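Local coordinates for ribosomal protein S2-related protein (Deinococcus radiodurans, PDB 2JH3) that binds a [4Fe-4S] cluster and resembles chelatases in fold, consistent with a sirohydrochlorin ferrochelatase-like activity, at residues A[392-406]-A[452-465]. Numbering follows the deposited sequence.
With SF4 (iron/sulfur cluster), chain E.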
# COMPACT_ATOMS: atom_id res chain seq x y z
N TRP A 392 -2.44 17.11 17.15
CA TRP A 392 -1.23 17.17 16.37
C TRP A 392 -0.17 18.12 16.95
O TRP A 392 1.01 17.75 17.06
CB TRP A 392 -1.55 17.58 14.93
CG TRP A 392 -0.35 18.07 14.26
CD1 TRP A 392 0.13 19.39 14.20
CD2 TRP A 392 0.63 17.26 13.63
NE1 TRP A 392 1.33 19.41 13.48
CE2 TRP A 392 1.66 18.13 13.15
CE3 TRP A 392 0.74 15.90 13.39
CZ2 TRP A 392 2.75 17.66 12.48
CZ3 TRP A 392 1.84 15.45 12.71
CH2 TRP A 392 2.85 16.31 12.31
N MET A 393 -0.55 19.34 17.31
CA MET A 393 0.50 20.32 17.69
C MET A 393 1.26 19.89 18.96
O MET A 393 2.44 20.14 19.14
CB MET A 393 -0.11 21.72 17.87
CG MET A 393 0.73 22.84 17.15
SD MET A 393 2.58 22.66 17.11
CE MET A 393 2.83 23.05 15.35
N SER A 394 0.56 19.24 19.86
CA SER A 394 1.19 18.65 20.98
C SER A 394 2.27 17.52 20.67
O SER A 394 3.40 17.53 21.21
CB SER A 394 0.07 18.18 21.91
OG SER A 394 0.68 17.56 22.95
N THR A 395 1.93 16.56 19.80
CA THR A 395 2.94 15.65 19.28
C THR A 395 4.10 16.38 18.67
O THR A 395 5.25 16.06 18.98
CB THR A 395 2.33 14.74 18.19
OG1 THR A 395 1.14 14.20 18.68
CG2 THR A 395 3.27 13.61 17.75
N ALA A 396 3.83 17.30 17.73
CA ALA A 396 4.88 17.99 16.98
C ALA A 396 5.86 18.73 17.92
O ALA A 396 7.07 18.68 17.72
CB ALA A 396 4.27 18.95 15.97
N ARG A 397 5.29 19.40 18.92
CA ARG A 397 6.05 20.17 19.92
C ARG A 397 6.97 19.31 20.79
O ARG A 397 7.97 19.84 21.27
CB ARG A 397 5.10 20.91 20.84
CG ARG A 397 4.64 22.22 20.35
CD ARG A 397 3.76 22.86 21.41
NE ARG A 397 4.44 23.56 22.51
CZ ARG A 397 5.12 24.71 22.39
NH1 ARG A 397 5.32 25.24 21.19
NH2 ARG A 397 5.66 25.29 23.46
N ARG A 398 6.64 18.04 21.06
CA ARG A 398 7.59 17.21 21.83
C ARG A 398 8.90 16.94 21.08
O ARG A 398 9.93 16.65 21.73
CB ARG A 398 7.04 15.84 22.18
CG ARG A 398 5.90 15.83 23.10
CD ARG A 398 5.65 14.42 23.72
NE ARG A 398 5.57 13.37 22.72
CZ ARG A 398 4.43 12.99 22.12
NH1 ARG A 398 3.30 13.55 22.43
NH2 ARG A 398 4.45 12.07 21.20
N GLN A 399 8.86 16.99 19.75
CA GLN A 399 9.95 16.50 18.91
C GLN A 399 11.12 17.49 18.86
O GLN A 399 10.95 18.71 19.08
CB GLN A 399 9.45 16.15 17.48
CG GLN A 399 8.10 15.35 17.38
CD GLN A 399 8.10 14.10 18.16
OE1 GLN A 399 7.13 13.78 18.83
NE2 GLN A 399 9.22 13.35 18.12
N THR A 400 12.31 16.91 18.62
CA THR A 400 13.65 17.57 18.68
C THR A 400 14.51 17.02 17.50
O THR A 400 14.15 16.04 16.88
CB THR A 400 14.40 17.40 20.07
OG1 THR A 400 14.31 16.06 20.58
CG2 THR A 400 13.84 18.27 21.11
N GLY A 401 15.59 17.72 17.12
CA GLY A 401 16.45 17.25 16.07
C GLY A 401 15.90 17.63 14.72
O GLY A 401 15.13 18.58 14.60
N THR A 402 16.25 16.83 13.71
CA THR A 402 15.70 17.00 12.37
C THR A 402 14.15 16.91 12.36
O THR A 402 13.49 17.59 11.57
CB THR A 402 16.17 15.87 11.45
OG1 THR A 402 15.67 14.61 11.97
CG2 THR A 402 17.68 15.84 11.37
N LEU A 403 13.59 16.09 13.24
CA LEU A 403 12.13 15.95 13.35
C LEU A 403 11.36 17.18 13.85
O LEU A 403 10.15 17.28 13.63
CB LEU A 403 11.76 14.77 14.27
CG LEU A 403 10.47 14.03 13.98
CD1 LEU A 403 10.26 13.61 12.52
CD2 LEU A 403 10.45 12.77 14.87
N ALA A 404 12.01 18.09 14.58
CA ALA A 404 11.28 19.27 15.09
C ALA A 404 10.70 20.13 13.97
O ALA A 404 9.84 20.95 14.16
CB ALA A 404 12.19 20.11 15.87
N ARG A 405 11.31 20.00 12.82
CA ARG A 405 10.83 20.60 11.60
C ARG A 405 9.33 20.33 11.33
O ARG A 405 8.69 21.12 10.65
CB ARG A 405 11.69 20.05 10.46
CG ARG A 405 11.99 20.95 9.39
CD ARG A 405 13.04 22.01 9.75
NE ARG A 405 12.75 23.17 8.90
CZ ARG A 405 12.53 24.42 9.31
NH1 ARG A 405 12.64 24.81 10.61
NH2 ARG A 405 12.22 25.29 8.37
N VAL A 406 8.76 19.24 11.89
CA VAL A 406 7.29 19.03 11.78
C VAL A 406 6.48 20.20 12.33
O VAL A 406 5.35 20.42 11.92
CB VAL A 406 6.79 17.68 12.45
CG1 VAL A 406 7.38 16.49 11.73
CG2 VAL A 406 7.07 17.62 13.90
N GLU A 452 -3.44 9.29 18.19
CA GLU A 452 -2.26 10.19 18.13
C GLU A 452 -1.48 9.89 16.84
O GLU A 452 -1.33 8.72 16.44
CB GLU A 452 -1.34 10.05 19.39
CG GLU A 452 -0.28 11.14 19.39
CD GLU A 452 0.57 11.17 20.60
OE1 GLU A 452 0.45 10.28 21.43
OE2 GLU A 452 1.33 12.12 20.71
N ALA A 453 -1.00 10.95 16.19
CA ALA A 453 -0.13 10.82 15.10
C ALA A 453 1.07 9.96 15.45
O ALA A 453 1.79 10.23 16.41
CB ALA A 453 0.28 12.16 14.56
N CYS A 454 1.32 8.96 14.59
CA CYS A 454 2.43 7.97 14.74
C CYS A 454 3.81 8.39 14.15
O CYS A 454 3.94 9.40 13.41
CB CYS A 454 2.00 6.60 14.14
SG CYS A 454 1.96 6.60 12.40
N THR A 455 4.85 7.63 14.45
CA THR A 455 6.19 8.04 13.99
C THR A 455 6.31 8.00 12.47
O THR A 455 7.05 8.77 11.92
CB THR A 455 7.37 7.25 14.62
OG1 THR A 455 7.19 5.89 14.37
CG2 THR A 455 7.41 7.49 16.14
N VAL A 456 5.53 7.16 11.79
CA VAL A 456 5.61 7.06 10.33
C VAL A 456 5.01 8.33 9.69
O VAL A 456 5.59 8.90 8.72
CB VAL A 456 4.99 5.77 9.82
CG1 VAL A 456 4.76 5.80 8.28
CG2 VAL A 456 5.91 4.57 10.15
N LEU A 457 3.89 8.82 10.23
CA LEU A 457 3.28 10.04 9.76
C LEU A 457 4.14 11.27 10.09
O LEU A 457 4.27 12.16 9.24
CB LEU A 457 1.88 10.25 10.39
CG LEU A 457 1.18 11.60 10.09
CD1 LEU A 457 1.04 11.77 8.56
CD2 LEU A 457 -0.20 11.65 10.70
N LEU A 458 4.75 11.30 11.29
CA LEU A 458 5.66 12.41 11.65
C LEU A 458 6.83 12.49 10.66
O LEU A 458 7.20 13.56 10.20
CB LEU A 458 6.22 12.24 13.05
CG LEU A 458 5.24 12.40 14.17
CD1 LEU A 458 5.72 11.80 15.45
CD2 LEU A 458 4.92 13.84 14.38
N ALA A 459 7.43 11.37 10.35
CA ALA A 459 8.53 11.39 9.34
C ALA A 459 8.09 11.83 7.93
O ALA A 459 8.83 12.50 7.17
CB ALA A 459 9.15 10.00 9.28
N ALA A 460 6.88 11.44 7.54
CA ALA A 460 6.33 11.85 6.22
C ALA A 460 6.07 13.38 6.20
O ALA A 460 6.30 14.06 5.16
CB ALA A 460 5.05 11.07 5.91
N VAL A 461 5.60 13.92 7.32
CA VAL A 461 5.40 15.35 7.39
C VAL A 461 6.73 16.08 7.40
O VAL A 461 6.92 17.11 6.69
CB VAL A 461 4.56 15.78 8.62
CG1 VAL A 461 4.55 17.29 8.72
CG2 VAL A 461 3.15 15.27 8.47
N ARG A 462 7.69 15.54 8.15
CA ARG A 462 9.07 16.09 8.05
C ARG A 462 9.57 16.16 6.58
O ARG A 462 10.00 17.20 6.15
CB ARG A 462 10.05 15.29 8.90
CG ARG A 462 11.54 15.82 8.86
CD ARG A 462 12.46 14.72 9.38
NE ARG A 462 12.21 13.59 8.52
CZ ARG A 462 12.43 12.31 8.78
NH1 ARG A 462 12.97 11.95 9.91
NH2 ARG A 462 12.09 11.39 7.88
N ASP A 463 9.44 15.09 5.80
CA ASP A 463 9.88 15.12 4.41
C ASP A 463 9.13 16.12 3.57
O ASP A 463 9.72 16.80 2.74
CB ASP A 463 9.71 13.77 3.77
CG ASP A 463 10.48 12.70 4.48
OD1 ASP A 463 11.47 13.03 5.17
OD2 ASP A 463 10.09 11.52 4.35
N GLU A 464 7.84 16.27 3.82
CA GLU A 464 7.06 17.24 3.08
C GLU A 464 7.51 18.67 3.32
O GLU A 464 7.76 19.41 2.38
CB GLU A 464 5.59 17.07 3.41
CG GLU A 464 4.62 18.00 2.67
CD GLU A 464 4.60 17.80 1.15
OE1 GLU A 464 5.01 16.71 0.63
OE2 GLU A 464 4.18 18.77 0.48
N VAL A 465 7.59 19.07 4.57
CA VAL A 465 8.13 20.38 4.93
C VAL A 465 9.54 20.55 4.24
O VAL A 465 9.79 21.56 3.57
CB VAL A 465 8.19 20.54 6.47
CG1 VAL A 465 8.85 21.86 6.85
CG2 VAL A 465 6.80 20.47 7.09
FE1 SF4 E . -2.77 6.91 13.11
FE2 SF4 E . -0.36 6.46 11.94
FE3 SF4 E . -2.52 4.95 11.30
FE4 SF4 E . -2.38 7.55 10.48
S1 SF4 E . -0.96 5.84 9.82
S2 SF4 E . -4.23 6.54 11.41
S3 SF4 E . -1.34 8.54 12.31
S4 SF4 E . -1.45 4.95 13.34
O HOH W 1 -1.34 13.68 17.36
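Glu-452 reaches Thr-395 and Arg-398 through one carboxylate oxygen, OE2. Thr-395 OG1 donates a hydrogen bond to the anti lone pair of Glu-452 OE2 at 2.9 Å, while Arg-398 forms an end-on salt bridge through NH1 and NH2, its guanidinium standing 86° to the carboxylate. Arg-398 NH1 meets the syn lone pair of Glu-452 OE2 at 3.0 Å; NH2 approaches it from above the carboxylate plane. OE1 pairs with Arg-56, Arg-398 NE with Glu-87. Replacing Glu-452 by alanine is likely to leave the closely placed Arg-398 and Arg-56 without the carboxylate between them, and Thr-395 OG1 without this acceptor. In the iron-sulfur domain this joins helix 392-398 to the segment where Cys-454, bound to iron through SG, sits at the N-cap, its SG taking a weak bond from Leu-457 N; helical segments 392-398 and 455-465 cross at -78°. A water bridges Thr-395 OG1 and Ala-453 N. With CG anti to the backbone N (chi1 161°), the Trp-392 ring turns toward segment 452-465, Ala-453 CB at its edge and CH2 3.8 Å from Leu-458 CD2. Both Leu-458 methyls meet Thr-395 CG2 from one side. Leu-403 crosses Arg-462 at about a right angle, CD1 meeting CD.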